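PDB 3BJB: probable transcriptional regulator, TetR family protein from Rhodococcus sp., which probably binds cis-regulatory DNA as a TetR-type transcription factor and so regulates the transcription of genes under its control. Local coordinates for residues Met45-Val48 against Ala49-Gly53; Asp159-Ala162 against Leu163-Leu166; Ile174-Leu178 against Asn179-Ser183. All blocks are in the same frame, centred on the assembly; numbering follows the deposited sequence.

Contact 1 (45-48 with 49-53) lies in the predicted helix-turn-helix DNA-binding motif, whereas contacts 2 and 3 both use helix 157-179 of the TetR-type C-terminal region. Contact 2 (159-162 with 163-166) is an early part of that helix and contact 3 (174-178 with 179-183) its C-terminal end; their centres are 22 Å apart, with nearest atoms about 9 Å apart. Both also meet the second subunit, through R164 and R181 among others, while contact 1 touches no other chain of the assembly. The centre of contact 1 is 38 Å from that of contact 2, across the centre of the chain, and 31 Å from that of contact 3.

Contact 1: Met45-Val48 against Ala49-Gly53; sequences MHEV and AKRAG
E47 and R51, one helical turn apart, carry the side-chain part of this contact. The carboxylate reaches forward along helix 45-51, and its OE2 forms a salt bridge with NE of R51 at 3.5 Å. The two flat groups do not lie in a common plane: carboxylate and guanidinium are turned 74° against each other, and the two chains meet at a slant. The other oxygen, OE1 of E47, rests against the aliphatic stem of K50, 3.5 Å from CD; the extended lysine carries its NZ onward to 5.4 Å from OE1. A bend in the glutamate chain at chi2 (63°) sets the carboxylate between these two basic residues. CG of R51 also comes to 3.4 Å from O of E47.

Beneath the side chains run the backbone bonds of the helix. N of R51 donates to O of E47 at 2.7 Å, tying together the same two residues as the salt bridge. N of A49 bonds to O of M45, N of K50 to O of H46, and N of A52 to O of V48. G53 then leaves the helix with positive phi.

Further out, R51 NH2 forms a second salt bridge, to E37 of helix 22-37, and E47 and R51 both pack on L34 of that helix. On the buried side, selenomethionine M45 and V48 meet L59 of helix 56-62 and L69 of helix 66-86, which seats this first helix of the predicted helix-turn-helix against its neighbours. The carboxylates of E47 and E37 together balance the charge of R51 and probably fix the position of its guanidinium; the salt bridge to E37 ties helix 45-51 to helix 22-37, while that to E47 stays within the helix.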
loop_
_atom_site.group_PDB
_atom_site.type_symbol
_atom_site.label_atom_id
_atom_site.label_comp_id
_atom_site.label_asym_id
_atom_site.label_seq_id
_atom_site.Cartn_x
_atom_site.Cartn_y
_atom_site.Cartn_z
HETATM N N MSE B 45 20.096 9.165 -8.464
HETATM C CA MSE B 45 19.784 10.108 -9.509
HETATM C C MSE B 45 20.953 10.316 -10.455
HETATM O O MSE B 45 20.756 10.452 -11.662
HETATM C CB MSE B 45 19.309 11.408 -8.883
HETATM C CG MSE B 45 18.002 11.231 -8.133
HETATM SE SE MSE B 45 16.509 10.808 -9.363
HETATM C CE MSE B 45 16.080 12.623 -9.958
ATOM N N HIS B 46 22.166 10.298 -9.912
ATOM C CA HIS B 46 23.366 10.535 -10.725
ATOM C C HIS B 46 23.667 9.379 -11.717
ATOM O O HIS B 46 24.225 9.614 -12.793
ATOM C CB HIS B 46 24.586 10.921 -9.853
ATOM C CG HIS B 46 25.227 9.764 -9.156
ATOM N ND1 HIS B 46 26.343 9.121 -9.654
ATOM C CD2 HIS B 46 24.908 9.128 -8.000
ATOM C CE1 HIS B 46 26.680 8.134 -8.839
ATOM N NE2 HIS B 46 25.828 8.118 -7.827
ATOM N N GLU B 47 23.275 8.150 -11.355
ATOM C CA GLU B 47 23.361 7.018 -12.286
ATOM C C GLU B 47 22.275 7.068 -13.402
ATOM O O GLU B 47 22.593 6.885 -14.583
ATOM C CB GLU B 47 23.433 5.677 -11.529
ATOM C CG GLU B 47 23.440 4.396 -12.419
ATOM C CD GLU B 47 24.659 4.246 -13.381
ATOM O OE1 GLU B 47 25.437 5.225 -13.574
ATOM O OE2 GLU B 47 24.836 3.134 -13.953
ATOM N N VAL B 48 21.017 7.353 -13.036
ATOM C CA VAL B 48 19.969 7.669 -14.041
ATOM C C VAL B 48 20.456 8.778 -15.008
ATOM O O VAL B 48 20.266 8.683 -16.226
ATOM C CB VAL B 48 18.563 8.062 -13.403
ATOM C CG1 VAL B 48 17.499 8.318 -14.480
ATOM C CG2 VAL B 48 18.041 7.003 -12.411
ATOM N N ALA B 49 21.101 9.815 -14.473
ATOM C CA ALA B 49 21.602 10.885 -15.325
ATOM C C ALA B 49 22.667 10.356 -16.288
ATOM O O ALA B 49 22.622 10.640 -17.494
ATOM C CB ALA B 49 22.138 12.030 -14.494
ATOM N N LYS B 50 23.604 9.577 -15.742
ATOM C CA LYS B 50 24.634 8.895 -16.531
ATOM C C LYS B 50 24.071 7.873 -17.561
ATOM O O LYS B 50 24.661 7.677 -18.612
ATOM C CB LYS B 50 25.690 8.237 -15.613
ATOM C CG LYS B 50 26.692 7.403 -16.399
ATOM C CD LYS B 50 27.827 6.776 -15.601
ATOM C CE LYS B 50 28.828 6.169 -16.627
ATOM N NZ LYS B 50 30.134 5.650 -16.114
ATOM N N ARG B 51 22.953 7.211 -17.260
ATOM C CA ARG B 51 22.367 6.284 -18.233
ATOM C C ARG B 51 21.629 7.029 -19.324
ATOM O O ARG B 51 21.944 6.874 -20.497
ATOM C CB ARG B 51 21.436 5.294 -17.568
ATOM C CG ARG B 51 22.134 4.270 -16.769
ATOM C CD ARG B 51 22.266 2.968 -17.523
ATOM N NE ARG B 51 22.998 2.038 -16.666
ATOM C CZ ARG B 51 22.492 0.931 -16.133
ATOM N NH1 ARG B 51 21.238 0.558 -16.386
ATOM N NH2 ARG B 51 23.260 0.184 -15.353
ATOM N N ALA B 52 20.669 7.859 -18.930
ATOM C CA ALA B 52 19.890 8.659 -19.873
ATOM C C ALA B 52 20.762 9.593 -20.695
ATOM O O ALA B 52 20.265 10.320 -21.569
ATOM C CB ALA B 52 18.831 9.453 -19.121
ATOM N N GLY B 53 22.062 9.585 -20.400
ATOM C CA GLY B 53 23.044 10.433 -21.087
ATOM C C GLY B 53 22.703 11.904 -21.009
ATOM O O GLY B 53 22.706 12.593 -22.023
#

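Contact 2: Asp159-Ala162 against Leu163-Leu166; sequences DLTA and LRLL
T161 and R164 make the polar side-chain approach here, three residues apart on helix 157-179. The arginine chain bends at chi3 (-26°), and this turn brings the guanidinium back beside T161 at a slant, with NH2 3.4 Å from OG1 and 3.7 Å from CA. OG1 sits beside its own backbone N (chi1 -69°), where it is hydrogen-bonded to the carbonyl of E157 in the preceding turn. The strong partner of R164 lies across the dimer interface: its NH1 forms a salt bridge with D190 of the second subunit. At the start of the segment, OD2 of D159 is hydrogen-bonded to the hydroxyl of T156.

Main-chain hydrogen bonds follow the helical pattern. N of L163 donates to O of D159, and N of L166 to O of A162. The T161 carbonyl is gripped twice: N of L165 approaches at 2.9 Å almost straight on, while N of R164 comes at 2.8 Å from 59° above the carbonyl plane. R164 N is itself shared, for it also makes a weak bond to O of L160.

This is a stretch of a long helix in the helical C-terminal region of a TetR-type protein, with one side turned inward and another toward the partner subunit. T161 packs on R193 and L165 on D190, both of the second subunit.

Carbon atoms also rest on backbone carbonyls: L163 leans back on the turn before it, its CG 3.4 Å from O of D159, and L165 sets CB 3.4 Å from O of A162. The apolar contacts point outward. L160 and L163 both press on L147 of helix 134-150. L166 reaches A194 and L198 of helix 184-198 and V99 of helix 95-111.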
loop_
_atom_site.group_PDB
_atom_site.type_symbol
_atom_site.label_atom_id
_atom_site.label_comp_id
_atom_site.label_asym_id
_atom_site.label_seq_id
_atom_site.Cartn_x
_atom_site.Cartn_y
_atom_site.Cartn_z
ATOM N N ASP B 159 -20.094 4.485 -9.243
ATOM C CA ASP B 159 -19.110 3.818 -10.098
ATOM C C ASP B 159 -17.682 4.269 -9.840
ATOM O O ASP B 159 -16.797 3.441 -9.717
ATOM C CB ASP B 159 -19.374 4.144 -11.561
ATOM C CG ASP B 159 -20.650 3.522 -12.097
ATOM O OD1 ASP B 159 -20.970 2.383 -11.681
ATOM O OD2 ASP B 159 -21.304 4.177 -12.956
ATOM N N LEU B 160 -17.450 5.579 -9.832
ATOM C CA LEU B 160 -16.107 6.131 -9.627
ATOM C C LEU B 160 -15.577 5.715 -8.256
ATOM O O LEU B 160 -14.428 5.266 -8.099
ATOM C CB LEU B 160 -16.168 7.665 -9.706
ATOM C CG LEU B 160 -15.910 8.446 -11.005
ATOM C CD1 LEU B 160 -15.538 7.520 -12.150
ATOM C CD2 LEU B 160 -17.060 9.405 -11.393
ATOM N N THR B 161 -16.451 5.866 -7.268
ATOM C CA THR B 161 -16.188 5.478 -5.892
ATOM C C THR B 161 -15.788 4.010 -5.857
ATOM O O THR B 161 -14.677 3.689 -5.422
ATOM C CB THR B 161 -17.424 5.813 -4.988
ATOM O OG1 THR B 161 -17.543 7.233 -4.874
ATOM C CG2 THR B 161 -17.298 5.227 -3.601
ATOM N N ALA B 162 -16.651 3.138 -6.374
ATOM C CA ALA B 162 -16.367 1.683 -6.442
ATOM C C ALA B 162 -14.990 1.376 -7.015
ATOM O O ALA B 162 -14.218 0.616 -6.438
ATOM C CB ALA B 162 -17.454 0.946 -7.216
ATOM N N LEU B 163 -14.666 2.009 -8.133
ATOM C CA LEU B 163 -13.367 1.816 -8.767
ATOM C C LEU B 163 -12.212 2.448 -8.005
ATOM O O LEU B 163 -11.077 2.093 -8.228
ATOM C CB LEU B 163 -13.394 2.344 -10.196
ATOM C CG LEU B 163 -14.336 1.572 -11.117
ATOM C CD1 LEU B 163 -14.641 2.404 -12.354
ATOM C CD2 LEU B 163 -13.760 0.202 -11.488
ATOM N N ARG B 164 -12.485 3.407 -7.133
ATOM C CA ARG B 164 -11.403 4.014 -6.367
ATOM C C ARG B 164 -11.105 3.040 -5.238
ATOM O O ARG B 164 -9.951 2.731 -4.975
ATOM C CB ARG B 164 -11.797 5.409 -5.849
ATOM C CG ARG B 164 -10.584 6.363 -5.625
ATOM C CD ARG B 164 -10.875 7.561 -4.678
ATOM N NE ARG B 164 -12.295 7.880 -4.712
ATOM C CZ ARG B 164 -13.114 7.694 -3.688
ATOM N NH1 ARG B 164 -12.625 7.237 -2.548
ATOM N NH2 ARG B 164 -14.406 7.965 -3.807
ATOM N N LEU B 165 -12.163 2.514 -4.614
ATOM C CA LEU B 165 -12.029 1.398 -3.669
ATOM C C LEU B 165 -11.300 0.150 -4.249
ATOM O O LEU B 165 -10.502 -0.484 -3.559
ATOM C CB LEU B 165 -13.398 1.013 -3.111
ATOM C CG LEU B 165 -14.148 2.068 -2.272
ATOM C CD1 LEU B 165 -15.524 1.538 -1.838
ATOM C CD2 LEU B 165 -13.381 2.485 -1.057
ATOM N N LEU B 166 -11.582 -0.207 -5.505
ATOM C CA LEU B 166 -10.907 -1.344 -6.121
ATOM C C LEU B 166 -9.399 -1.097 -6.274
ATOM O O LEU B 166 -8.617 -1.835 -5.677
ATOM C CB LEU B 166 -11.556 -1.744 -7.444
ATOM C CG LEU B 166 -11.154 -3.052 -8.144
ATOM C CD1 LEU B 166 -11.310 -4.292 -7.265
ATOM C CD2 LEU B 166 -11.921 -3.233 -9.463
#

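Contact 3: Ile174-Leu178 against Asn179-Ser183; sequences IQSCL and NGRVS
A Schellman motif ends helix 157-179 at this point, and the chain turns through G180 toward helix 184-198. The S176 carbonyl is its main acceptor: N of R181 bonds to O of S176 at 3.1 Å, and N of G180 makes a weak bond to the same oxygen. A second weak bond joins G180 N to O of C177. With positive phi at G180 (97°) the chain leaves the helical path, and at these backbone angles a side chain would collide with the N179 carbonyl oxygen, which glycine avoids. One step earlier, N179 N bonds to O of Q175 at 3.0 Å.

The turn carries R181 back alongside S176. Its chain is bent at chi3, which lays NH1 3.3 Å from CB of S176 and 3.4 Å from OG, while CB of R181 lies 3.5 Å from the same OG. The serine hydroxyl points this way because it stands opposite its own backbone N (chi1 168°). V182 follows with an apolar touch: CG1 approaches CA of C177 at 3.8 Å and is 4.0 Å from CB of C177. The N179 amide stays over the last turn, CG 3.3 Å from O of Q175.

The polar ends of two of these side chains are held by the second subunit. R181 NE forms a salt bridge with D139 of that subunit, and N179 ND2 a hydrogen bond with the carbonyl of its S125, so the helix end forms part of the dimer interface. S183 stands at the N-cap of helix 184-198, its OG weakly bonded to N of D186. Within the chain, C177 and L178 both pack on L111 of helix 95-111, L178 also meets P114 and T118 of helix 114-126, and C177 and V182 both pack on A187 of helix 184-198.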
loop_
_atom_site.group_PDB
_atom_site.type_symbol
_atom_site.label_atom_id
_atom_site.label_comp_id
_atom_site.label_asym_id
_atom_site.label_seq_id
_atom_site.Cartn_x
_atom_site.Cartn_y
_atom_site.Cartn_z
ATOM N N ILE B 174 -1.160 -6.343 -4.312
ATOM C CA ILE B 174 0.131 -6.453 -4.993
ATOM C C ILE B 174 1.273 -6.284 -3.998
ATOM O O ILE B 174 2.192 -7.095 -3.964
ATOM C CB ILE B 174 0.319 -5.416 -6.116
ATOM C CG1 ILE B 174 -0.893 -5.383 -7.008
ATOM C CG2 ILE B 174 1.479 -5.838 -7.005
ATOM C CD1 ILE B 174 -1.008 -6.624 -7.832
ATOM N N GLN B 175 1.194 -5.240 -3.188
ATOM C CA GLN B 175 2.233 -4.904 -2.251
ATOM C C GLN B 175 2.480 -6.152 -1.407
ATOM O O GLN B 175 3.618 -6.592 -1.192
ATOM C CB GLN B 175 1.737 -3.755 -1.366
ATOM C CG GLN B 175 2.758 -2.643 -1.054
ATOM C CD GLN B 175 2.070 -1.314 -0.601
ATOM O OE1 GLN B 175 0.846 -1.254 -0.474
ATOM N NE2 GLN B 175 2.878 -0.261 -0.352
ATOM N N SER B 176 1.363 -6.722 -0.979
ATOM C CA SER B 176 1.322 -7.921 -0.187
ATOM C C SER B 176 1.976 -9.140 -0.855
ATOM O O SER B 176 2.742 -9.885 -0.228
ATOM C CB SER B 176 -0.119 -8.183 0.176
ATOM O OG SER B 176 -0.235 -9.460 0.701
ATOM N N CYS B 177 1.649 -9.305 -2.129
ATOM C CA CYS B 177 2.257 -10.266 -3.025
ATOM C C CYS B 177 3.768 -10.101 -3.214
ATOM O O CYS B 177 4.519 -11.057 -3.114
ATOM C CB CYS B 177 1.566 -10.155 -4.381
ATOM S SG CYS B 177 1.565 -11.699 -5.302
ATOM N N LEU B 178 4.218 -8.884 -3.490
ATOM C CA LEU B 178 5.636 -8.619 -3.566
ATOM C C LEU B 178 6.347 -8.982 -2.260
ATOM O O LEU B 178 7.421 -9.556 -2.265
ATOM C CB LEU B 178 5.831 -7.168 -3.911
ATOM C CG LEU B 178 6.097 -6.701 -5.358
ATOM C CD1 LEU B 178 6.094 -7.795 -6.422
ATOM C CD2 LEU B 178 5.164 -5.526 -5.700
ATOM N N ASN B 179 5.713 -8.721 -1.125
ATOM C CA ASN B 179 6.316 -9.047 0.165
ATOM C C ASN B 179 6.279 -10.496 0.585
ATOM O O ASN B 179 7.008 -10.887 1.502
ATOM C CB ASN B 179 5.673 -8.241 1.248
ATOM C CG ASN B 179 6.003 -6.791 1.151
ATOM O OD1 ASN B 179 7.120 -6.396 0.691
ATOM N ND2 ASN B 179 5.055 -5.960 1.618
ATOM N N GLY B 180 5.430 -11.282 -0.066
ATOM C CA GLY B 180 5.466 -12.741 0.045
ATOM C C GLY B 180 4.457 -13.248 1.058
ATOM O O GLY B 180 4.585 -14.391 1.531
ATOM N N ARG B 181 3.476 -12.388 1.355
ATOM C CA ARG B 181 2.375 -12.625 2.272
ATOM C C ARG B 181 1.241 -13.394 1.642
ATOM O O ARG B 181 0.569 -14.141 2.322
ATOM C CB ARG B 181 1.808 -11.303 2.831
ATOM C CG ARG B 181 2.699 -10.652 3.951
ATOM C CD ARG B 181 1.945 -9.672 4.855
ATOM N NE ARG B 181 0.928 -9.040 4.043
ATOM C CZ ARG B 181 0.350 -7.861 4.256
ATOM N NH1 ARG B 181 -0.573 -7.430 3.366
ATOM N NH2 ARG B 181 0.675 -7.117 5.316
ATOM N N VAL B 182 0.989 -13.179 0.359
ATOM C CA VAL B 182 -0.003 -13.970 -0.349
ATOM C C VAL B 182 0.692 -14.624 -1.548
ATOM O O VAL B 182 1.674 -14.080 -2.067
ATOM C CB VAL B 182 -1.210 -13.107 -0.750
ATOM C CG1 VAL B 182 -0.886 -12.189 -1.941
ATOM C CG2 VAL B 182 -2.431 -13.973 -1.063
ATOM N N SER B 183 0.258 -15.810 -1.950
ATOM C CA SER B 183 0.766 -16.408 -3.187
ATOM C C SER B 183 0.108 -15.715 -4.376
ATOM O O SER B 183 -0.806 -14.904 -4.200
ATOM C CB SER B 183 0.480 -17.890 -3.247
ATOM O OG SER B 183 -0.883 -18.069 -3.494
#